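Local coordinates for beta-mannosidase (Trichoderma harzianum, PDB 4CVU), which probably hydrolyses beta-mannosidic bonds, releasing mannose from the non-reducing ends of oligosaccharides, as a glycoside hydrolase of family 2, at residues T350-S355 with S531-P536; F689-S694 with W756-L761; A881-Y886 with L906-K911. One frame throughout, in Å; residues are numbered along the deposited sequence.

In the fold
The three contacts follow one another along the chain and sample its successive domains. Interaction 1 lies within the mixed sheet that is consistent with the catalytic barrel of family 2, where it faces strand 351-354 with strand 534-535. Interaction 2, its centre about 24 Å away, sets the C-terminal part of helix 664-692 against strand 752-759 of the Mannosidase Ig/CBM-like domain, and so probably joins the barrel to the next domain. Interaction 3 lies wholly inside the Ig-fold domain near the C-terminus, with its centre about 29 Å from that of interaction 2 and about 48 Å from that of interaction 1, and pairs strands within that domain. No two of them touch.

Interaction 1: residues T350-S355 with S531-P536; sequences TILFSS and SISYSP
Segments 350-355 and 531-536 run in roughly the same direction, closest where the CA atoms of Phe-353 and Ser-533 are 5.6 Å apart; three waters bridge them, and no clear direct hydrogen bond joins them. One water lies 2.7 Å from Ile-351 O and also 2.7 Å from Ser-533 N, whose N-H it accepts. A second links Ile-351 N with Ser-531 O, and a third donates to Tyr-534 O at 2.9 Å while also bonding to Ser-355 OG. Such water bridges satisfy polar backbone atoms where two chains lie too far apart to pair directly.

Phe-353 and Ser-533 carry the largest shares of the contact. Phe-353 CB packs on Ser-533 CB at 3.7 Å, and with CG anti to the backbone N (chi1 166°) the ring extends along the partner chain, so that CE2 comes within 3.8 Å of Ser-535 CB, oblique to the ring, while Tyr-534 O stands at the ring edge. Leu-352 bends its CD1 methyl to 3.8 Å from Ser-533 OG. Nearer the start of both segments, the CG2 branch of Ile-351 meets the CD1 end of Ile-532 at 4.2 Å, the two side chains slanting across each other.

Strand 534-535, parallel with strand 481-485, belongs to the parallel series consistent with the family 2 catalytic barrel, which the antiparallel pair 351-354 and 374-377 flanks. The Phe-353 ring meets Trp-373 edge-to-face and touches Met-485 of strand 481-485; beyond the partner chain, Tyr-534 packs on Leu-521 and Leu-525 of helix 506-528.

Interaction 2: residues F689-S694 with W756-L761; sequences FYRRGS and WVTSDL
Arg-691 O, beside which the CG2 methyl of Thr-758 rests at 3.5 Å, is gripped by two donors of Ser-694: OG at 2.8 Å, almost in line with the carbonyl bond, and the backbone N at 3.1 Å. The contact is a helix-on-sheet packing, probably between domains, the C-terminal part of helix 664-692 lying on a strand of the Ig-like domain. A water donates both to Ser-694 OG at 2.6 Å and to Ser-759 O at 3.0 Å, tying helix end to strand.

The CD methylene of Arg-692 lies over one face of the Trp-756 indole, 3.7 Å from the centroid of the five-membered ring, a CH-pi contact. A bend at chi3 (65°) brings CZ to 4.7 Å from the same centroid, a cation-pi contact in which the guanidinium stands edge-on above the face, 71° from the ring plane. A leucine in place of Trp-756 would probably cost Arg-692 this aromatic face, though Phe-745 remains a cation-pi partner, and would leave Glu-754 OE1 without the indole N-H.

Arg-691 NH1 bonds to the carbonyls of Thr-736 and Glu-738, and Asp-760 pairs with Lys-385. Between Arg-691 and Asp-760 the attraction is of charge alone: Asp-760 OD2 lies 4.1 Å from Arg-691 NH2, well out of the guanidinium plane.

Interaction 3: residues A881-Y886 with L906-K911; sequences AGVSLY and LRPGEK
This is a short antiparallel bridge inside the Ig-fold domain, where Ser-884 and Leu-906 form a hydrogen-bonded pair just before the chain turns back through a tight turn. Both bonds of the pair are made: Ser-884 N donates to Leu-906 O at 2.9 Å and nearly straight (167°), and Leu-906 N returns a bond to Ser-884 O at 3.0 Å. Leu-906 O is also approached by the CA-H of Val-883, the CA lying 3.4 Å from it.

Past the bridge, van der Waals contact takes over. The Pro-908 ring lies against the backbone of Gly-882, its CG 4.0 Å from Gly-882 CA. Val-883 has CG1 anti to its N (chi1 170°), which places that methyl near Leu-906 O and turns CG2 to the proline, 4.4 Å from Pro-908 CD.

The chain then reverses in a type II turn from Arg-907 to Glu-910, with Gly-909 at the third position, where this turn calls for positive phi. The backbone bond closing it, Glu-910 N to Arg-907 O, is weak at 3.3 Å, but the Glu-910 carboxylate reaches back, OE1 accepting from Arg-907 N at 3.0 Å and 174°.

Strand 884-890 has strand 904-906 on one side and strand 932-934 on the other, and the turn leads into strand 911-921 of the other sheet. Leu-906 reaches toward that sheet, packing on Leu-864 of strand 864-869 and on Val-877 and Ala-879 of strand 874-879.

Interaction 1: residues T350-S355 with S531-P536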
loop_
_atom_site.group_PDB
_atom_site.type_symbol
_atom_site.label_atom_id
_atom_site.label_comp_id
_atom_site.label_asym_id
_atom_site.label_seq_id
_atom_site.Cartn_x
_atom_site.Cartn_y
_atom_site.Cartn_z
ATOM N N THR A 350 3.142 49.192 -10.306
ATOM C CA THR A 350 2.211 49.526 -9.246
ATOM C C THR A 350 1.146 48.455 -9.234
ATOM O O THR A 350 0.679 48.025 -10.303
ATOM C CB THR A 350 1.552 50.912 -9.432
ATOM O OG1 THR A 350 0.751 50.918 -10.604
ATOM C CG2 THR A 350 2.624 52.019 -9.487
ATOM N N ILE A 351 0.799 47.986 -8.045
ATOM C CA ILE A 351 -0.339 47.105 -7.871
ATOM C C ILE A 351 -1.220 47.615 -6.757
ATOM O O ILE A 351 -0.782 47.737 -5.622
ATOM C CB ILE A 351 0.087 45.633 -7.654
ATOM C CG1 ILE A 351 -1.154 44.698 -7.585
ATOM C CG2 ILE A 351 0.971 45.478 -6.420
ATOM C CD1 ILE A 351 -1.868 44.525 -8.887
ATOM N N LEU A 352 -2.455 47.966 -7.120
ATOM C CA LEU A 352 -3.438 48.494 -6.208
ATOM C C LEU A 352 -4.509 47.456 -5.906
ATOM O O LEU A 352 -5.039 46.824 -6.845
ATOM C CB LEU A 352 -4.136 49.682 -6.873
ATOM C CG LEU A 352 -5.283 50.327 -6.068
ATOM C CD1 LEU A 352 -4.749 51.010 -4.826
ATOM C CD2 LEU A 352 -6.011 51.327 -6.950
ATOM N N PHE A 353 -4.826 47.274 -4.631
ATOM C CA PHE A 353 -6.048 46.605 -4.233
ATOM C C PHE A 353 -7.027 47.707 -3.845
ATOM O O PHE A 353 -6.791 48.438 -2.901
ATOM C CB PHE A 353 -5.858 45.621 -3.077
ATOM C CG PHE A 353 -7.161 45.175 -2.449
ATOM C CD1 PHE A 353 -8.114 44.491 -3.199
ATOM C CD2 PHE A 353 -7.438 45.439 -1.115
ATOM C CE1 PHE A 353 -9.333 44.105 -2.630
ATOM C CE2 PHE A 353 -8.657 45.068 -0.543
ATOM C CZ PHE A 353 -9.592 44.383 -1.291
ATOM N N SER A 354 -8.134 47.783 -4.573
ATOM C CA SER A 354 -9.096 48.866 -4.432
ATOM C C SER A 354 -10.340 48.375 -3.696
ATOM O O SER A 354 -11.072 47.541 -4.228
ATOM C CB SER A 354 -9.470 49.387 -5.827
ATOM O OG SER A 354 -10.418 50.440 -5.719
ATOM N N SER A 355 -10.547 48.872 -2.486
ATOM C CA SER A 355 -11.669 48.498 -1.633
ATOM C C SER A 355 -12.482 49.670 -1.061
ATOM O O SER A 355 -13.270 49.480 -0.141
ATOM C CB SER A 355 -11.157 47.650 -0.471
ATOM O OG SER A 355 -10.030 48.231 0.089
ATOM N N SER A 531 3.939 50.664 -1.331
ATOM C CA SER A 531 3.499 50.092 -2.589
ATOM C C SER A 531 2.380 49.024 -2.460
ATOM O O SER A 531 1.607 48.816 -3.396
ATOM C CB SER A 531 4.714 49.494 -3.314
ATOM O OG SER A 531 5.337 48.490 -2.550
ATOM N N ILE A 532 2.284 48.376 -1.300
ATOM C CA ILE A 532 1.387 47.226 -1.151
ATOM C C ILE A 532 0.155 47.567 -0.321
ATOM O O ILE A 532 0.285 47.926 0.848
ATOM C CB ILE A 532 2.097 46.048 -0.498
ATOM C CG1 ILE A 532 3.322 45.634 -1.339
ATOM C CG2 ILE A 532 1.118 44.883 -0.334
ATOM C CD1 ILE A 532 3.033 45.308 -2.785
ATOM N N SER A 533 -1.026 47.417 -0.929
ATOM C CA SER A 533 -2.305 47.712 -0.258
ATOM C C SER A 533 -2.702 46.629 0.760
ATOM O O SER A 533 -2.142 45.531 0.772
ATOM C CB SER A 533 -3.431 47.840 -1.277
ATOM O OG SER A 533 -3.146 48.797 -2.248
ATOM N N TYR A 534 -3.701 46.936 1.578
ATOM C CA TYR A 534 -3.993 46.138 2.739
ATOM C C TYR A 534 -5.459 46.022 2.960
ATOM O O TYR A 534 -6.249 46.917 2.619
ATOM C CB TYR A 534 -3.362 46.745 4.011
ATOM C CG TYR A 534 -3.560 45.922 5.281
ATOM C CD1 TYR A 534 -2.838 44.753 5.494
ATOM C CD2 TYR A 534 -4.450 46.332 6.271
ATOM C CE1 TYR A 534 -3.014 43.992 6.635
ATOM C CE2 TYR A 534 -4.625 45.590 7.439
ATOM C CZ TYR A 534 -3.906 44.414 7.614
ATOM O OH TYR A 534 -4.073 43.654 8.745
ATOM N N SER A 535 -5.827 44.895 3.550
ATOM C CA SER A 535 -7.147 44.717 4.068
ATOM C C SER A 535 -7.001 43.933 5.365
ATOM O O SER A 535 -6.169 43.007 5.440
ATOM C CB SER A 535 -8.009 43.952 3.049
ATOM O OG SER A 535 -9.273 43.630 3.597
ATOM N N PRO A 536 -7.792 44.299 6.381
ATOM C CA PRO A 536 -7.656 43.627 7.659
ATOM C C PRO A 536 -8.112 42.146 7.641
ATOM O O PRO A 536 -7.754 41.399 8.541
ATOM C CB PRO A 536 -8.512 44.462 8.601
ATOM C CG PRO A 536 -9.463 45.196 7.724
ATOM C CD PRO A 536 -8.817 45.355 6.397
HETATM O O HOH W 1 -1.603 46.386 -3.391
HETATM O O HOH W 2 2.210 49.340 -6.173
HETATM O O HOH W 3 -9.098 46.999 2.353
#

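Interaction 2: residues F689-S694 with W756-L761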
loop_
_atom_site.group_PDB
_atom_site.type_symbol
_atom_site.label_atom_id
_atom_site.label_comp_id
_atom_site.label_asym_id
_atom_site.label_seq_id
_atom_site.Cartn_x
_atom_site.Cartn_y
_atom_site.Cartn_z
ATOM N N PHE A 689 -20.547 32.703 -14.849
ATOM C CA PHE A 689 -21.476 33.677 -14.223
ATOM C C PHE A 689 -20.727 34.869 -13.577
ATOM O O PHE A 689 -21.114 36.023 -13.732
ATOM C CB PHE A 689 -22.348 32.952 -13.193
ATOM C CG PHE A 689 -23.092 33.862 -12.274
ATOM C CD1 PHE A 689 -24.345 34.316 -12.595
ATOM C CD2 PHE A 689 -22.522 34.254 -11.076
ATOM C CE1 PHE A 689 -25.021 35.146 -11.754
ATOM C CE2 PHE A 689 -23.188 35.115 -10.225
ATOM C CZ PHE A 689 -24.440 35.554 -10.565
ATOM N N TYR A 690 -19.628 34.579 -12.890
ATOM C CA TYR A 690 -18.783 35.644 -12.329
ATOM C C TYR A 690 -18.190 36.533 -13.441
ATOM O O TYR A 690 -18.218 37.764 -13.345
ATOM C CB TYR A 690 -17.651 35.090 -11.442
ATOM C CG TYR A 690 -18.115 34.335 -10.219
ATOM C CD1 TYR A 690 -19.188 34.792 -9.448
ATOM C CD2 TYR A 690 -17.507 33.107 -9.854
ATOM C CE1 TYR A 690 -19.640 34.063 -8.356
ATOM C CE2 TYR A 690 -17.954 32.390 -8.763
ATOM C CZ TYR A 690 -19.016 32.860 -8.013
ATOM O OH TYR A 690 -19.470 32.136 -6.894
ATOM N N ARG A 691 -17.672 35.899 -14.495
ATOM C CA ARG A 691 -17.062 36.643 -15.585
ATOM C C ARG A 691 -18.001 37.531 -16.373
ATOM O O ARG A 691 -17.632 38.625 -16.708
ATOM C CB ARG A 691 -16.412 35.727 -16.557
ATOM C CG ARG A 691 -15.163 35.094 -15.963
ATOM C CD ARG A 691 -14.395 34.442 -17.080
ATOM N NE ARG A 691 -13.823 35.406 -18.031
ATOM C CZ ARG A 691 -12.996 35.052 -19.018
ATOM N NH1 ARG A 691 -12.642 33.767 -19.166
ATOM N NH2 ARG A 691 -12.482 35.969 -19.832
ATOM N N ARG A 692 -19.155 37.001 -16.736
ATOM C CA ARG A 692 -20.244 37.819 -17.338
ATOM C C ARG A 692 -20.603 39.059 -16.506
ATOM O O ARG A 692 -21.023 40.112 -17.030
ATOM C CB ARG A 692 -21.490 36.951 -17.533
ATOM C CG ARG A 692 -22.657 37.703 -18.171
ATOM C CD ARG A 692 -23.923 36.886 -18.295
ATOM N NE ARG A 692 -24.474 36.536 -16.994
ATOM C CZ ARG A 692 -25.565 35.794 -16.811
ATOM N NH1 ARG A 692 -26.251 35.319 -17.848
ATOM N NH2 ARG A 692 -25.970 35.508 -15.575
ATOM N N GLY A 693 -20.523 38.911 -15.192
ATOM C CA GLY A 693 -20.759 40.015 -14.279
ATOM C C GLY A 693 -19.857 41.234 -14.476
ATOM O O GLY A 693 -20.185 42.294 -14.002
ATOM N N SER A 694 -18.730 41.066 -15.173
ATOM C CA SER A 694 -17.843 42.171 -15.528
ATOM C C SER A 694 -18.584 43.258 -16.281
ATOM O O SER A 694 -18.263 44.423 -16.130
ATOM C CB SER A 694 -16.681 41.671 -16.406
ATOM O OG SER A 694 -17.152 41.199 -17.672
ATOM N N TRP A 756 -23.878 34.047 -24.014
ATOM C CA TRP A 756 -23.172 35.311 -23.889
ATOM C C TRP A 756 -21.730 35.115 -24.258
ATOM O O TRP A 756 -21.162 34.041 -23.995
ATOM C CB TRP A 756 -23.214 35.778 -22.443
ATOM C CG TRP A 756 -24.569 36.110 -21.933
ATOM C CD1 TRP A 756 -25.581 35.256 -21.691
ATOM C CD2 TRP A 756 -25.027 37.403 -21.557
ATOM N NE1 TRP A 756 -26.665 35.937 -21.177
ATOM C CE2 TRP A 756 -26.340 37.260 -21.077
ATOM C CE3 TRP A 756 -24.433 38.669 -21.532
ATOM C CZ2 TRP A 756 -27.092 38.342 -20.612
ATOM C CZ3 TRP A 756 -25.182 39.748 -21.080
ATOM C CH2 TRP A 756 -26.504 39.578 -20.629
ATOM N N VAL A 757 -21.138 36.150 -24.854
ATOM C CA VAL A 757 -19.708 36.183 -25.113
ATOM C C VAL A 757 -19.038 37.180 -24.147
ATOM O O VAL A 757 -19.462 38.356 -24.040
ATOM C CB VAL A 757 -19.393 36.563 -26.564
ATOM C CG1 VAL A 757 -17.902 36.794 -26.756
ATOM C CG2 VAL A 757 -19.887 35.491 -27.537
ATOM N N THR A 758 -17.964 36.728 -23.496
ATOM C CA THR A 758 -17.291 37.515 -22.460
ATOM C C THR A 758 -15.807 37.565 -22.744
ATOM O O THR A 758 -15.226 36.556 -23.101
ATOM C CB THR A 758 -17.527 36.896 -21.054
ATOM O OG1 THR A 758 -18.925 36.895 -20.745
ATOM C CG2 THR A 758 -16.811 37.695 -19.987
ATOM N N SER A 759 -15.197 38.743 -22.591
ATOM C CA SER A 759 -13.785 38.956 -22.959
ATOM C C SER A 759 -13.058 39.688 -21.855
ATOM O O SER A 759 -13.599 40.646 -21.325
ATOM C CB SER A 759 -13.688 39.782 -24.257
ATOM O OG SER A 759 -12.370 40.227 -24.481
ATOM N N ASP A 760 -11.838 39.264 -21.515
ATOM C CA ASP A 760 -11.059 40.007 -20.523
ATOM C C ASP A 760 -9.995 40.961 -21.109
ATOM O O ASP A 760 -9.169 41.529 -20.369
ATOM C CB ASP A 760 -10.440 39.060 -19.498
ATOM C CG ASP A 760 -9.279 38.255 -20.047
ATOM O OD1 ASP A 760 -8.944 38.353 -21.269
ATOM O OD2 ASP A 760 -8.711 37.504 -19.230
ATOM N N LEU A 761 -10.007 41.098 -22.427
ATOM C CA LEU A 761 -9.040 41.938 -23.120
ATOM C C LEU A 761 -9.319 43.409 -22.821
ATOM O O LEU A 761 -10.444 43.775 -22.440
ATOM C CB LEU A 761 -9.087 41.677 -24.624
ATOM C CG LEU A 761 -8.757 40.251 -25.057
ATOM C CD1 LEU A 761 -9.135 40.064 -26.523
ATOM C CD2 LEU A 761 -7.296 39.891 -24.819
HETATM O O HOH W 4 -14.855 40.412 -18.663
#

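Interaction 3: residues A881-Y886 with L906-K911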
loop_
_atom_site.group_PDB
_atom_site.type_symbol
_atom_site.label_atom_id
_atom_site.label_comp_id
_atom_site.label_asym_id
_atom_site.label_seq_id
_atom_site.Cartn_x
_atom_site.Cartn_y
_atom_site.Cartn_z
ATOM N N ALA A 881 -18.433 6.118 -34.171
ATOM C CA ALA A 881 -19.824 5.667 -34.297
ATOM C C ALA A 881 -20.866 6.692 -33.879
ATOM O O ALA A 881 -22.044 6.552 -34.191
ATOM C CB ALA A 881 -20.013 4.406 -33.474
ATOM N N GLY A 882 -20.452 7.704 -33.123
ATOM C CA GLY A 882 -21.382 8.725 -32.674
ATOM C C GLY A 882 -20.702 9.781 -31.830
ATOM O O GLY A 882 -19.472 9.810 -31.723
ATOM N N VAL A 883 -21.503 10.649 -31.234
ATOM C CA VAL A 883 -20.981 11.729 -30.406
ATOM C C VAL A 883 -20.484 11.190 -29.078
ATOM O O VAL A 883 -21.161 10.394 -28.428
ATOM C CB VAL A 883 -22.055 12.787 -30.099
ATOM C CG1 VAL A 883 -21.567 13.781 -29.041
ATOM C CG2 VAL A 883 -22.431 13.510 -31.362
ATOM N N SER A 884 -19.297 11.635 -28.679
ATOM C CA SER A 884 -18.766 11.304 -27.376
ATOM C C SER A 884 -18.815 12.512 -26.473
ATOM O O SER A 884 -18.295 13.555 -26.843
ATOM C CB SER A 884 -17.319 10.839 -27.525
ATOM O OG SER A 884 -16.678 10.995 -26.293
ATOM N N LEU A 885 -19.410 12.384 -25.285
ATOM C CA LEU A 885 -19.449 13.469 -24.310
ATOM C C LEU A 885 -18.418 13.243 -23.213
ATOM O O LEU A 885 -18.224 12.116 -22.779
ATOM C CB LEU A 885 -20.848 13.571 -23.666
ATOM C CG LEU A 885 -21.999 13.810 -24.619
ATOM C CD1 LEU A 885 -23.332 13.930 -23.859
ATOM C CD2 LEU A 885 -21.701 15.072 -25.404
ATOM N N TYR A 886 -17.763 14.324 -22.771
ATOM C CA TYR A 886 -16.840 14.312 -21.657
ATOM C C TYR A 886 -15.746 13.296 -21.992
ATOM O O TYR A 886 -15.489 12.441 -21.177
ATOM C CB TYR A 886 -17.477 13.888 -20.324
ATOM C CG TYR A 886 -18.545 14.856 -19.840
ATOM C CD1 TYR A 886 -18.213 15.970 -19.126
ATOM C CD2 TYR A 886 -19.858 14.631 -20.126
ATOM C CE1 TYR A 886 -19.201 16.896 -18.696
ATOM C CE2 TYR A 886 -20.859 15.540 -19.701
ATOM C CZ TYR A 886 -20.502 16.651 -18.970
ATOM O OH TYR A 886 -21.475 17.605 -18.524
ATOM N N LEU A 906 -16.809 15.389 -28.736
ATOM C CA LEU A 906 -16.224 14.978 -29.982
ATOM C C LEU A 906 -17.312 14.401 -30.873
ATOM O O LEU A 906 -18.070 13.578 -30.416
ATOM C CB LEU A 906 -15.215 13.909 -29.680
ATOM C CG LEU A 906 -14.082 13.665 -30.627
ATOM C CD1 LEU A 906 -13.219 14.872 -30.815
ATOM C CD2 LEU A 906 -13.312 12.487 -30.088
ATOM N N ARG A 907 -17.363 14.819 -32.138
ATOM C CA ARG A 907 -18.359 14.317 -33.099
ATOM C C ARG A 907 -17.658 13.424 -34.085
ATOM O O ARG A 907 -16.527 13.616 -34.339
ATOM C CB ARG A 907 -19.009 15.426 -33.900
ATOM C CG ARG A 907 -19.164 16.750 -33.216
ATOM C CD ARG A 907 -20.196 17.547 -33.953
ATOM N NE ARG A 907 -19.727 18.864 -34.298
ATOM C CZ ARG A 907 -20.017 19.486 -35.433
ATOM N NH1 ARG A 907 -20.763 18.910 -36.372
ATOM N NH2 ARG A 907 -19.516 20.679 -35.632
ATOM N N PRO A 908 -18.361 12.463 -34.657
ATOM C CA PRO A 908 -17.683 11.457 -35.437
ATOM C C PRO A 908 -17.106 12.035 -36.702
ATOM O O PRO A 908 -17.637 13.009 -37.227
ATOM C CB PRO A 908 -18.766 10.429 -35.714
ATOM C CG PRO A 908 -20.041 11.171 -35.605
ATOM C CD PRO A 908 -19.811 12.230 -34.592
ATOM N N GLY A 909 -15.992 11.456 -37.143
ATOM C CA GLY A 909 -15.273 11.949 -38.307
ATOM C C GLY A 909 -14.326 13.084 -37.963
ATOM O O GLY A 909 -13.239 13.157 -38.531
ATOM N N GLU A 910 -14.748 13.972 -37.053
ATOM C CA GLU A 910 -13.895 15.025 -36.521
ATOM C C GLU A 910 -12.709 14.364 -35.859
ATOM O O GLU A 910 -12.855 13.510 -34.982
ATOM C CB GLU A 910 -14.642 15.895 -35.490
ATOM C CG GLU A 910 -13.764 16.884 -34.694
ATOM C CD GLU A 910 -14.402 17.430 -33.407
ATOM O OE1 GLU A 910 -15.514 17.007 -33.021
ATOM O OE2 GLU A 910 -13.774 18.298 -32.754
ATOM N N LYS A 911 -11.528 14.755 -36.283
ATOM C CA LYS A 911 -10.314 14.267 -35.670
ATOM C C LYS A 911 -9.781 15.391 -34.752
ATOM O O LYS A 911 -9.702 16.561 -35.141
ATOM C CB LYS A 911 -9.281 13.865 -36.737
ATOM C CG LYS A 911 -9.007 12.363 -36.847
ATOM C CD LYS A 911 -9.789 11.666 -37.953
ATOM C CE LYS A 911 -8.893 10.673 -38.693
ATOM N NZ LYS A 911 -9.627 9.746 -39.608
#